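Local coordinates for protein multisubunit Na+/H+ antiporter, A subunit (PDB 6Z16) that is the A subunit of a multisubunit membrane antiporter that probably exchanges sodium ions for protons across the cell membrane, at residues I632-L645 and S748-F760. Residues are numbered along the deposited sequence; the frame is centred on the assembly and turned at random.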
loop_
_atom_site.group_PDB
_atom_site.type_symbol
_atom_site.label_atom_id
_atom_site.label_comp_id
_atom_site.label_asym_id
_atom_site.label_seq_id
_atom_site.Cartn_x
_atom_site.Cartn_y
_atom_site.Cartn_z
ATOM N N ILE A 632 -23.627 55.703 37.503
ATOM C CA ILE A 632 -24.862 55.413 36.778
ATOM C C ILE A 632 -25.981 56.350 37.217
ATOM O O ILE A 632 -26.699 56.914 36.383
ATOM C CB ILE A 632 -25.259 53.936 36.954
ATOM C CG1 ILE A 632 -24.209 53.021 36.339
ATOM C CG2 ILE A 632 -26.578 53.653 36.277
ATOM C CD1 ILE A 632 -24.371 51.586 36.733
ATOM N N GLY A 633 -26.132 56.553 38.530
ATOM C CA GLY A 633 -27.212 57.375 39.046
ATOM C C GLY A 633 -27.061 58.856 38.776
ATOM O O GLY A 633 -28.064 59.577 38.790
ATOM N N TRP A 634 -25.835 59.329 38.535
ATOM C CA TRP A 634 -25.634 60.743 38.232
ATOM C C TRP A 634 -26.206 61.118 36.870
ATOM O O TRP A 634 -26.698 62.237 36.694
ATOM C CB TRP A 634 -24.146 61.085 38.284
ATOM C CG TRP A 634 -23.868 62.540 38.095
ATOM C CD1 TRP A 634 -24.163 63.546 38.961
ATOM C CD2 TRP A 634 -23.262 63.159 36.954
ATOM N NE1 TRP A 634 -23.766 64.752 38.442
ATOM C CE2 TRP A 634 -23.212 64.541 37.207
ATOM C CE3 TRP A 634 -22.751 62.677 35.747
ATOM C CZ2 TRP A 634 -22.670 65.446 36.299
ATOM C CZ3 TRP A 634 -22.217 63.575 34.846
ATOM C CH2 TRP A 634 -22.179 64.944 35.127
ATOM N N HIS A 635 -26.163 60.204 35.908
ATOM C CA HIS A 635 -26.687 60.453 34.575
ATOM C C HIS A 635 -28.174 60.117 34.529
ATOM O O HIS A 635 -28.825 59.917 35.557
ATOM C CB HIS A 635 -25.924 59.640 33.538
ATOM C CG HIS A 635 -24.478 59.999 33.430
ATOM N ND1 HIS A 635 -23.499 59.360 34.158
ATOM C CD2 HIS A 635 -23.844 60.931 32.682
ATOM C CE1 HIS A 635 -22.323 59.878 33.857
ATOM N NE2 HIS A 635 -22.505 60.835 32.965
ATOM N N GLU A 636 -28.731 60.048 33.320
ATOM C CA GLU A 636 -30.122 59.666 33.149
ATOM C C GLU A 636 -30.313 58.368 32.379
ATOM O O GLU A 636 -31.421 57.822 32.409
ATOM C CB GLU A 636 -30.898 60.789 32.453
ATOM C CG GLU A 636 -30.967 62.055 33.282
ATOM C CD GLU A 636 -31.757 61.870 34.566
ATOM O OE1 GLU A 636 -32.748 61.111 34.557
ATOM O OE2 GLU A 636 -31.376 62.475 35.592
ATOM N N GLN A 637 -29.267 57.884 31.692
ATOM C CA GLN A 637 -29.206 56.554 31.067
ATOM C C GLN A 637 -30.327 56.331 30.057
ATOM O O GLN A 637 -31.084 55.363 30.135
ATOM C CB GLN A 637 -29.198 55.450 32.123
ATOM C CG GLN A 637 -27.958 55.421 32.985
ATOM C CD GLN A 637 -26.709 55.082 32.202
ATOM O OE1 GLN A 637 -26.753 54.326 31.236
ATOM N NE2 GLN A 637 -25.580 55.608 32.642
ATOM N N TRP A 638 -30.425 57.242 29.095
ATOM C CA TRP A 638 -31.481 57.182 28.098
ATOM C C TRP A 638 -31.195 56.085 27.075
ATOM O O TRP A 638 -30.156 55.418 27.103
ATOM C CB TRP A 638 -31.622 58.521 27.380
ATOM C CG TRP A 638 -32.124 59.652 28.215
ATOM C CD1 TRP A 638 -31.379 60.640 28.787
ATOM C CD2 TRP A 638 -33.487 59.926 28.559
ATOM N NE1 TRP A 638 -32.193 61.513 29.464
ATOM C CE2 TRP A 638 -33.492 61.093 29.345
ATOM C CE3 TRP A 638 -34.703 59.295 28.281
ATOM C CZ2 TRP A 638 -34.665 61.644 29.857
ATOM C CZ3 TRP A 638 -35.866 59.844 28.789
ATOM C CH2 TRP A 638 -35.838 61.006 29.569
ATOM N N HIS A 639 -32.153 55.928 26.156
ATOM C CA HIS A 639 -32.043 55.110 24.946
ATOM C C HIS A 639 -31.747 53.644 25.268
ATOM O O HIS A 639 -30.671 53.115 24.985
ATOM C CB HIS A 639 -31.006 55.688 23.978
ATOM C CG HIS A 639 -31.027 55.050 22.624
ATOM N ND1 HIS A 639 -30.293 53.922 22.323
ATOM C CD2 HIS A 639 -31.706 55.368 21.497
ATOM C CE1 HIS A 639 -30.509 53.582 21.065
ATOM N NE2 HIS A 639 -31.365 54.441 20.542
ATOM N N ILE A 640 -32.715 53.002 25.910
ATOM C CA ILE A 640 -32.710 51.550 26.021
ATOM C C ILE A 640 -33.385 51.002 24.771
ATOM O O ILE A 640 -34.597 51.145 24.593
ATOM C CB ILE A 640 -33.413 51.075 27.293
ATOM C CG1 ILE A 640 -32.666 51.579 28.524
ATOM C CG2 ILE A 640 -33.510 49.568 27.310
ATOM C CD1 ILE A 640 -31.256 51.066 28.609
ATOM N N ASP A 641 -32.597 50.402 23.889
ATOM C CA ASP A 641 -33.090 49.846 22.635
ATOM C C ASP A 641 -32.974 48.330 22.735
ATOM O O ASP A 641 -31.868 47.791 22.821
ATOM C CB ASP A 641 -32.302 50.396 21.448
ATOM C CG ASP A 641 -32.971 50.119 20.110
ATOM O OD1 ASP A 641 -34.052 49.496 20.081
ATOM O OD2 ASP A 641 -32.411 50.532 19.075
ATOM N N LEU A 642 -34.116 47.653 22.729
ATOM C CA LEU A 642 -34.175 46.204 22.826
ATOM C C LEU A 642 -34.154 45.525 21.465
ATOM O O LEU A 642 -34.401 44.319 21.384
ATOM C CB LEU A 642 -35.429 45.787 23.592
ATOM C CG LEU A 642 -35.479 46.208 25.059
ATOM C CD1 LEU A 642 -36.853 45.937 25.636
ATOM C CD2 LEU A 642 -34.409 45.477 25.856
ATOM N N SER A 643 -33.864 46.268 20.399
ATOM C CA SER A 643 -33.892 45.701 19.061
ATOM C C SER A 643 -32.652 44.885 18.734
ATOM O O SER A 643 -32.702 44.063 17.816
ATOM C CB SER A 643 -34.058 46.807 18.021
ATOM O OG SER A 643 -34.011 46.268 16.716
ATOM N N ARG A 644 -31.539 45.101 19.439
ATOM C CA ARG A 644 -30.355 44.285 19.197
ATOM C C ARG A 644 -30.555 42.856 19.699
ATOM O O ARG A 644 -29.984 41.916 19.131
ATOM C CB ARG A 644 -29.119 44.922 19.857
ATOM C CG ARG A 644 -27.840 44.162 19.541
ATOM C CD ARG A 644 -26.594 44.527 20.292
ATOM N NE ARG A 644 -25.784 45.613 19.783
ATOM C CZ ARG A 644 -24.632 45.945 20.348
ATOM N NH1 ARG A 644 -23.901 46.917 19.861
ATOM N NH2 ARG A 644 -24.195 45.264 21.391
ATOM N N LEU A 645 -31.419 42.675 20.703
ATOM C CA LEU A 645 -31.573 41.410 21.418
ATOM C C LEU A 645 -32.023 40.274 20.501
ATOM O O LEU A 645 -32.835 40.467 19.593
ATOM C CB LEU A 645 -32.591 41.576 22.551
ATOM C CG LEU A 645 -32.220 42.113 23.938
ATOM C CD1 LEU A 645 -31.230 41.204 24.629
ATOM C CD2 LEU A 645 -31.702 43.541 23.907
ATOM N N SER A 748 -24.322 43.284 36.206
ATOM C CA SER A 748 -25.461 42.938 35.357
ATOM C C SER A 748 -26.069 44.171 34.703
ATOM O O SER A 748 -26.355 44.174 33.500
ATOM C CB SER A 748 -26.525 42.225 36.179
ATOM O OG SER A 748 -26.017 41.039 36.732
ATOM N N ILE A 749 -26.270 45.235 35.480
ATOM C CA ILE A 749 -26.951 46.387 34.911
ATOM C C ILE A 749 -26.008 47.177 34.008
ATOM O O ILE A 749 -26.461 47.777 33.029
ATOM C CB ILE A 749 -27.594 47.242 36.023
ATOM C CG1 ILE A 749 -28.649 48.179 35.439
ATOM C CG2 ILE A 749 -26.576 48.028 36.820
ATOM C CD1 ILE A 749 -29.851 47.450 34.887
ATOM N N ILE A 750 -24.690 47.121 34.245
ATOM C CA ILE A 750 -23.764 47.759 33.309
ATOM C C ILE A 750 -23.714 46.982 31.997
ATOM O O ILE A 750 -23.674 47.581 30.916
ATOM C CB ILE A 750 -22.361 47.920 33.928
ATOM C CG1 ILE A 750 -22.399 48.849 35.129
ATOM C CG2 ILE A 750 -21.408 48.568 32.956
ATOM C CD1 ILE A 750 -21.135 48.817 35.933
ATOM N N ALA A 751 -23.763 45.643 32.068
ATOM C CA ALA A 751 -23.802 44.834 30.852
ATOM C C ALA A 751 -25.078 45.075 30.055
ATOM O O ALA A 751 -25.039 45.150 28.820
ATOM C CB ALA A 751 -23.666 43.357 31.204
ATOM N N PHE A 752 -26.212 45.236 30.739
ATOM C CA PHE A 752 -27.444 45.533 30.016
ATOM C C PHE A 752 -27.428 46.930 29.410
ATOM O O PHE A 752 -27.899 47.121 28.284
ATOM C CB PHE A 752 -28.668 45.379 30.911
ATOM C CG PHE A 752 -29.937 45.814 30.241
ATOM C CD1 PHE A 752 -30.466 45.075 29.205
ATOM C CD2 PHE A 752 -30.584 46.976 30.628
ATOM C CE1 PHE A 752 -31.621 45.476 28.569
ATOM C CE2 PHE A 752 -31.736 47.381 29.997
ATOM C CZ PHE A 752 -32.257 46.628 28.968
ATOM N N LEU A 753 -26.908 47.921 30.141
ATOM C CA LEU A 753 -26.856 49.283 29.614
ATOM C C LEU A 753 -25.889 49.397 28.444
ATOM O O LEU A 753 -26.152 50.128 27.484
ATOM C CB LEU A 753 -26.469 50.258 30.724
ATOM C CG LEU A 753 -27.523 50.589 31.776
ATOM C CD1 LEU A 753 -26.879 51.305 32.935
ATOM C CD2 LEU A 753 -28.599 51.448 31.159
ATOM N N ALA A 754 -24.774 48.667 28.502
ATOM C CA ALA A 754 -23.779 48.736 27.443
ATOM C C ALA A 754 -24.243 47.998 26.202
ATOM O O ALA A 754 -24.028 48.470 25.081
ATOM C CB ALA A 754 -22.454 48.163 27.933
ATOM N N TYR A 755 -24.892 46.847 26.377
ATOM C CA TYR A 755 -25.254 46.040 25.222
ATOM C C TYR A 755 -26.426 46.632 24.448
ATOM O O TYR A 755 -26.555 46.386 23.246
ATOM C CB TYR A 755 -25.584 44.622 25.670
ATOM C CG TYR A 755 -25.787 43.665 24.529
ATOM C CD1 TYR A 755 -24.702 43.140 23.847
ATOM C CD2 TYR A 755 -27.063 43.304 24.120
ATOM C CE1 TYR A 755 -24.880 42.275 22.794
ATOM C CE2 TYR A 755 -27.251 42.440 23.074
ATOM C CZ TYR A 755 -26.155 41.919 22.419
ATOM O OH TYR A 755 -26.345 41.059 21.365
ATOM N N ALA A 756 -27.274 47.421 25.095
ATOM C CA ALA A 756 -28.530 47.854 24.501
ATOM C C ALA A 756 -28.600 49.364 24.329
ATOM O O ALA A 756 -29.622 49.984 24.611
ATOM C CB ALA A 756 -29.708 47.365 25.334
ATOM N N GLY A 757 -27.522 49.978 23.850
ATOM C CA GLY A 757 -27.526 51.407 23.600
ATOM C C GLY A 757 -27.306 51.760 22.143
ATOM O O GLY A 757 -27.860 51.103 21.257
ATOM N N LYS A 758 -26.518 52.796 21.878
ATOM C CA LYS A 758 -26.085 53.115 20.525
ATOM C C LYS A 758 -24.745 52.451 20.246
ATOM O O LYS A 758 -23.982 52.136 21.162
ATOM C CB LYS A 758 -25.972 54.624 20.316
ATOM C CG LYS A 758 -27.301 55.338 20.323
ATOM C CD LYS A 758 -27.137 56.810 19.992
ATOM C CE LYS A 758 -28.468 57.542 20.079
ATOM N NZ LYS A 758 -29.414 57.071 19.038
ATOM N N HIS A 759 -24.452 52.255 18.961
ATOM C CA HIS A 759 -23.304 51.429 18.629
ATOM C C HIS A 759 -22.825 51.657 17.205
ATOM O O HIS A 759 -23.599 52.025 16.318
ATOM C CB HIS A 759 -23.632 49.948 18.813
ATOM C CG HIS A 759 -24.781 49.463 17.986
ATOM N ND1 HIS A 759 -24.643 49.084 16.668
ATOM C CD2 HIS A 759 -26.082 49.259 18.300
ATOM C CE1 HIS A 759 -25.814 48.691 16.198
ATOM N NE2 HIS A 759 -26.705 48.787 17.169
ATOM N N PHE A 760 -21.533 51.408 17.010
ATOM C CA PHE A 760 -20.959 51.058 15.722
ATOM C C PHE A 760 -20.756 49.550 15.692
ATOM O O PHE A 760 -20.455 48.938 16.719
ATOM C CB PHE A 760 -19.631 51.773 15.485
ATOM C CG PHE A 760 -19.762 53.255 15.309
ATOM C CD1 PHE A 760 -20.225 53.785 14.118
ATOM C CD2 PHE A 760 -19.403 54.117 16.324
ATOM C CE1 PHE A 760 -20.342 55.153 13.951
ATOM C CE2 PHE A 760 -19.511 55.479 16.165
ATOM C CZ PHE A 760 -19.984 56.001 14.976
#
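Chi1 of -176° sends CG of R644 away from its own N, and the bend at chi3 (-86°) lays the chain over a face of the Y755 ring, whose CG is likewise anti to its backbone N. The result is a cation-pi contact between the loop that follows transmembrane helix 613-634 and the C-terminal end of helix 734-755. R644 CZ stands 4.6 Å from the Y755 ring centroid, while CD makes a CH-pi contact with the same face. H759 CB meets the guanidinium at its edge, and NH1 has a further hydrogen bond to A182 O of the neighbouring Multisubunit Na+/H+ antiporter chain, so the arginine links two subunits. With Y755 cut back to an alanine, the arginine chain is likely to lose the face it lies on and its guanidinium to turn more freely. Earlier in the loop, I640 CG2 reaches F752 CZ at 3.6 Å, and I640 CD1 packs on L753 CD2. L642 CD2 comes to the edge of the F752 ring. At the end of helix 613-634, I632 CD1 touches I750 CG1 at 3.7 Å. K758 CG lies over a face of the H639 ring. Where helix 734-755 ends, D641 N donates to A756 O at 3.1 Å, nearly straight at 174°.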